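Local structure of importin-95 (Chaetomium thermophilum, 4XRI) at residues 69-74 and 120-125; 692-697 and 716-721. The protein probably carries protein cargo into the nucleus as an importin-beta family transport receptor and is thought to bind a small GTPase of the Ran type. The protein carries 2 engineered substitutions. One frame throughout, in Å; residues are numbered along the deposited sequence.

Both contacts join helices within one long alpha-solenoid of HEAT repeats, a chain with no strands. Contact 1 comes first along the chain: it sets the end of helix 60-72 against helix 114-131 near the N-terminus, and residues 69-74 fall in the importin-beta N-terminal domain. Contact 2 opens only long after contact 1 has closed and shares no helix with it: it pairs helix 690-701 with helix 711-725, toward the C-terminal part of the superhelix. The two centres lie 51 Å apart, with nearest atoms about 38 Å from each other, so they do not touch. Both are buried; contact 2 joins successive helices, whereas two helices, 79-91 and 95-108, come between those of contact 1.

Contact 1: residues 69-74 and 120-125; sequences ALKNAF and AAQVIA
Leu70 and Lys71, on the last turn of helix 60-72, meet Gln122 and Val123 of helix 114-131, in the stacked helices of the HEAT-repeat solenoid. The backbones come close here, with Lys71 CA 4.9 Å from Val123 CA. The apolar part is the meeting of Leu70 with Val123. Leu70 puts CD2 against both branches of the valine, 3.7 Å from Val123 CG1 and nearly as near to CG2, the two side chains crossing at about a right angle. Leu70 also rests on Leu46 and Val50 of helix 42-54, and Val123 on Ala105 of helix 95-108.

The polar chains pass each other without bonding. Lys71 CE lies 3.4 Å from Gln122 OE1, while NZ stays 3.9 Å from that oxygen. The lysine starts with CG opposite its backbone N (chi1 -180°) and then folds at its next two torsions, which returns NZ to its own helix, 2.8 Å from Asn72 OD1. That bond meets the carbonyl at 132° at the oxygen and comes from somewhat above its plane. At the other end of the glutamine amide, NE2 is taken by Gln118 OE1, one turn earlier.

Phe74 closes the contact beyond the helix. Its ring meets Trp89 and touches Ala126, Ile127 and Ile130 farther along helix 114-131. Lys71 O lies 4.2 Å above the plane of the Phe74 ring, toward its rim, and the Phe74 ring turns its edge to Val123 O, which lies near the ring plane, CE1 to O 4.4 Å.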
loop_
_atom_site.group_PDB
_atom_site.type_symbol
_atom_site.label_atom_id
_atom_site.label_comp_id
_atom_site.label_asym_id
_atom_site.label_seq_id
_atom_site.Cartn_x
_atom_site.Cartn_y
_atom_site.Cartn_z
ATOM N N ALA A 69 -0.201 31.741 -2.406
ATOM C CA ALA A 69 1.194 32.062 -2.123
ATOM C C ALA A 69 1.354 32.556 -0.692
ATOM O O ALA A 69 2.308 32.196 -0.002
ATOM C CB ALA A 69 1.709 33.104 -3.107
ATOM N N LEU A 70 0.409 33.382 -0.257
ATOM C CA LEU A 70 0.390 33.904 1.105
ATOM C C LEU A 70 0.238 32.777 2.119
ATOM O O LEU A 70 0.960 32.721 3.113
ATOM C CB LEU A 70 -0.743 34.917 1.268
ATOM C CG LEU A 70 -0.953 35.512 2.661
ATOM C CD1 LEU A 70 0.273 36.290 3.107
ATOM C CD2 LEU A 70 -2.192 36.399 2.670
ATOM N N LYS A 71 -0.712 31.886 1.854
ATOM C CA LYS A 71 -0.931 30.710 2.687
ATOM C C LYS A 71 0.342 29.878 2.803
ATOM O O LYS A 71 0.712 29.435 3.892
ATOM C CB LYS A 71 -2.071 29.858 2.118
ATOM C CG LYS A 71 -2.394 28.601 2.920
ATOM C CD LYS A 71 -1.786 27.349 2.294
ATOM C CE LYS A 71 -2.320 27.100 0.892
ATOM N NZ LYS A 71 -1.765 25.843 0.311
ATOM N N ASN A 72 1.008 29.676 1.671
ATOM C CA ASN A 72 2.215 28.861 1.623
ATOM C C ASN A 72 3.426 29.541 2.247
ATOM O O ASN A 72 4.473 28.919 2.426
ATOM C CB ASN A 72 2.540 28.487 0.177
ATOM C CG ASN A 72 1.581 27.464 -0.392
ATOM O OD1 ASN A 72 0.945 26.715 0.348
ATOM N ND2 ASN A 72 1.477 27.421 -1.714
ATOM N N ALA A 73 3.283 30.820 2.577
ATOM C CA ALA A 73 4.389 31.573 3.152
ATOM C C ALA A 73 4.628 31.185 4.606
ATOM O O ALA A 73 5.712 31.407 5.144
ATOM C CB ALA A 73 4.132 33.065 3.039
ATOM N N PHE A 74 3.616 30.599 5.238
ATOM C CA PHE A 74 3.745 30.160 6.623
ATOM C C PHE A 74 2.930 28.899 6.903
ATOM O O PHE A 74 2.409 28.721 8.003
ATOM C CB PHE A 74 3.331 31.281 7.581
ATOM C CG PHE A 74 2.055 31.976 7.191
ATOM C CD1 PHE A 74 0.829 31.488 7.606
ATOM C CD2 PHE A 74 2.085 33.124 6.416
ATOM C CE1 PHE A 74 -0.344 32.128 7.253
ATOM C CE2 PHE A 74 0.917 33.769 6.060
ATOM C CZ PHE A 74 -0.301 33.271 6.480
ATOM N N ALA A 120 -8.961 33.380 0.594
ATOM C CA ALA A 120 -8.926 34.057 1.885
ATOM C C ALA A 120 -9.255 33.083 3.015
ATOM O O ALA A 120 -8.694 33.171 4.108
ATOM C CB ALA A 120 -9.891 35.229 1.896
ATOM N N ALA A 121 -10.170 32.158 2.741
ATOM C CA ALA A 121 -10.536 31.131 3.713
ATOM C C ALA A 121 -9.341 30.241 4.034
ATOM O O ALA A 121 -9.130 29.860 5.186
ATOM C CB ALA A 121 -11.699 30.294 3.197
ATOM N N GLN A 122 -8.560 29.922 3.006
ATOM C CA GLN A 122 -7.339 29.140 3.183
ATOM C C GLN A 122 -6.328 29.888 4.045
ATOM O O GLN A 122 -5.725 29.313 4.951
ATOM C CB GLN A 122 -6.712 28.796 1.829
ATOM C CG GLN A 122 -7.482 27.767 1.027
ATOM C CD GLN A 122 -6.676 27.223 -0.140
ATOM O OE1 GLN A 122 -5.581 26.691 0.042
ATOM N NE2 GLN A 122 -7.208 27.375 -1.348
ATOM N N VAL A 123 -6.156 31.173 3.757
ATOM C CA VAL A 123 -5.236 32.016 4.507
ATOM C C VAL A 123 -5.611 32.057 5.983
ATOM O O VAL A 123 -4.765 31.865 6.859
ATOM C CB VAL A 123 -5.211 33.456 3.951
ATOM C CG1 VAL A 123 -4.386 34.357 4.854
ATOM C CG2 VAL A 123 -4.669 33.467 2.532
ATOM N N ILE A 124 -6.891 32.301 6.244
ATOM C CA ILE A 124 -7.406 32.404 7.605
ATOM C C ILE A 124 -7.201 31.111 8.396
ATOM O O ILE A 124 -6.826 31.144 9.569
ATOM C CB ILE A 124 -8.900 32.778 7.588
ATOM C CG1 ILE A 124 -9.051 34.258 7.234
ATOM C CG2 ILE A 124 -9.557 32.477 8.930
ATOM C CD1 ILE A 124 -10.465 34.680 6.958
ATOM N N ALA A 125 -7.433 29.979 7.739
ATOM C CA ALA A 125 -7.245 28.671 8.358
ATOM C C ALA A 125 -5.788 28.457 8.750
ATOM O O ALA A 125 -5.493 27.941 9.830
ATOM C CB ALA A 125 -7.704 27.570 7.416
#

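Contact 2: residues 692-697 and 716-721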
loop_
_atom_site.group_PDB
_atom_site.type_symbol
_atom_site.label_atom_id
_atom_site.label_comp_id
_atom_site.label_asym_id
_atom_site.label_seq_id
_atom_site.Cartn_x
_atom_site.Cartn_y
_atom_site.Cartn_z
ATOM N N ASN A 692 35.480 -7.884 4.194
ATOM C CA ASN A 692 35.010 -6.832 3.302
ATOM C C ASN A 692 33.525 -6.567 3.510
ATOM O O ASN A 692 33.088 -5.416 3.526
ATOM C CB ASN A 692 35.281 -7.201 1.844
ATOM C CG ASN A 692 36.731 -7.009 1.456
ATOM O OD1 ASN A 692 37.387 -6.074 1.914
ATOM N ND2 ASN A 692 37.239 -7.892 0.605
ATOM N N PHE A 693 32.760 -7.642 3.676
ATOM C CA PHE A 693 31.337 -7.538 3.974
ATOM C C PHE A 693 31.112 -6.740 5.250
ATOM O O PHE A 693 30.347 -5.775 5.259
ATOM C CB PHE A 693 30.704 -8.926 4.115
ATOM C CG PHE A 693 30.597 -9.683 2.823
ATOM C CD1 PHE A 693 30.596 -9.018 1.607
ATOM C CD2 PHE A 693 30.497 -11.064 2.825
ATOM C CE1 PHE A 693 30.497 -9.717 0.419
ATOM C CE2 PHE A 693 30.398 -11.768 1.642
ATOM C CZ PHE A 693 30.400 -11.094 0.437
ATOM N N MET A 694 31.784 -7.155 6.322
ATOM C CA MET A 694 31.645 -6.510 7.624
ATOM C C MET A 694 31.967 -5.021 7.561
ATOM O O MET A 694 31.261 -4.203 8.152
ATOM C CB MET A 694 32.541 -7.193 8.663
ATOM C CG MET A 694 32.074 -8.584 9.076
ATOM S SD MET A 694 30.440 -8.581 9.842
ATOM C CE MET A 694 30.767 -7.625 11.320
ATOM N N ASN A 695 33.030 -4.674 6.843
ATOM C CA ASN A 695 33.421 -3.278 6.689
ATOM C C ASN A 695 32.323 -2.436 6.043
ATOM O O ASN A 695 32.041 -1.321 6.492
ATOM C CB ASN A 695 34.707 -3.172 5.870
ATOM C CG ASN A 695 35.933 -3.596 6.655
ATOM O OD1 ASN A 695 35.898 -3.693 7.882
ATOM N ND2 ASN A 695 37.027 -3.847 5.949
ATOM N N TYR A 696 31.695 -2.977 5.004
ATOM C CA TYR A 696 30.603 -2.276 4.336
ATOM C C TYR A 696 29.350 -2.222 5.204
ATOM O O TYR A 696 28.679 -1.191 5.278
ATOM C CB TYR A 696 30.277 -2.932 2.993
ATOM C CG TYR A 696 31.154 -2.459 1.857
ATOM C CD1 TYR A 696 30.906 -1.248 1.221
ATOM C CD2 TYR A 696 32.230 -3.219 1.420
ATOM C CE1 TYR A 696 31.703 -0.810 0.183
ATOM C CE2 TYR A 696 33.035 -2.786 0.383
ATOM C CZ TYR A 696 32.765 -1.583 -0.233
ATOM O OH TYR A 696 33.562 -1.148 -1.265
ATOM N N LEU A 697 29.038 -3.337 5.858
ATOM C CA LEU A 697 27.871 -3.410 6.730
ATOM C C LEU A 697 28.006 -2.451 7.909
ATOM O O LEU A 697 27.083 -1.691 8.209
ATOM C CB LEU A 697 27.664 -4.839 7.235
ATOM C CG LEU A 697 27.319 -5.897 6.182
ATOM C CD1 LEU A 697 27.262 -7.275 6.815
ATOM C CD2 LEU A 697 26.002 -5.571 5.487
ATOM N N GLN A 716 20.626 -9.245 10.696
ATOM C CA GLN A 716 20.363 -10.602 10.226
ATOM C C GLN A 716 21.581 -11.117 9.473
ATOM O O GLN A 716 21.968 -12.280 9.599
ATOM C CB GLN A 716 19.122 -10.646 9.325
ATOM C CG GLN A 716 18.891 -11.994 8.669
ATOM C CD GLN A 716 17.792 -11.956 7.615
ATOM O OE1 GLN A 716 16.827 -11.196 7.721
ATOM N NE2 GLN A 716 17.942 -12.781 6.586
ATOM N N CYS A 717 22.187 -10.224 8.701
ATOM C CA CYS A 717 23.380 -10.538 7.933
ATOM C C CYS A 717 24.558 -10.899 8.838
ATOM O O CYS A 717 25.316 -11.827 8.541
ATOM C CB CYS A 717 23.738 -9.356 7.039
ATOM S SG CYS A 717 24.805 -9.763 5.674
ATOM N N PHE A 718 24.704 -10.161 9.938
ATOM C CA PHE A 718 25.721 -10.461 10.947
ATOM C C PHE A 718 25.604 -11.905 11.416
ATOM O O PHE A 718 26.603 -12.592 11.608
ATOM C CB PHE A 718 25.604 -9.519 12.152
ATOM C CG PHE A 718 26.106 -8.126 11.892
ATOM C CD1 PHE A 718 26.973 -7.865 10.844
ATOM C CD2 PHE A 718 25.716 -7.078 12.709
ATOM C CE1 PHE A 718 27.434 -6.580 10.614
ATOM C CE2 PHE A 718 26.174 -5.794 12.485
ATOM C CZ PHE A 718 27.033 -5.545 11.434
ATOM N N GLY A 719 24.368 -12.355 11.594
ATOM C CA GLY A 719 24.095 -13.710 12.029
ATOM C C GLY A 719 24.566 -14.739 11.025
ATOM O O GLY A 719 25.165 -15.744 11.393
ATOM N N ASP A 720 24.298 -14.480 9.749
ATOM C CA ASP A 720 24.716 -15.380 8.676
ATOM C C ASP A 720 26.234 -15.445 8.535
ATOM O O ASP A 720 26.798 -16.518 8.306
ATOM C CB ASP A 720 24.092 -14.948 7.349
ATOM C CG ASP A 720 22.583 -15.082 7.345
ATOM O OD1 ASP A 720 22.075 -16.100 7.856
ATOM O OD2 ASP A 720 21.902 -14.170 6.834
ATOM N N ILE A 721 26.890 -14.297 8.676
ATOM C CA ILE A 721 28.344 -14.231 8.587
ATOM C C ILE A 721 28.987 -15.005 9.736
ATOM O O ILE A 721 29.956 -15.743 9.540
ATOM C CB ILE A 721 28.840 -12.774 8.597
ATOM C CG1 ILE A 721 28.488 -12.093 7.273
ATOM C CG2 ILE A 721 30.343 -12.714 8.834
ATOM C CD1 ILE A 721 28.801 -10.615 7.249
#
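Segments 692-697 and 716-721, which bring Met694 up to Phe718, run nearly antiparallel at 165°, their axes 11.3 Å apart at closest approach and the CA atoms of these two residues 7.9 Å apart. The contact is entirely apolar. Met694 bends at chi2 (-61°) and again at chi3, which brings its end obliquely against Phe718: CE lies 3.6 Å from Phe718 CE1, and SD sits 4.6 Å from the ring centroid, 61° off the normal, in an oblique Met-aromatic contact. The same sulfur touches Ile721 CD1, and Leu697 CB approaches the ring obliquely as well. The two helices are an antiparallel pair in the HEAT-repeat solenoid, flanked by others: Met694 and Phe718 both touch Val736 of helix 730-743, while Phe693 and Cys717 meet Val675 of helix 665-682. An alanine in place of Met694 would probably open a gap beside Phe718 and leave Ile721 CD1 without its sulfur neighbour. Ile721 CD1 also meets Leu697 CD1, tip to tip, at 3.7 Å. Leu697 CD1 also rests 3.7 Å from Cys717 SG, and Ile721 CD1 reaches Phe693 CB at 4.0 Å.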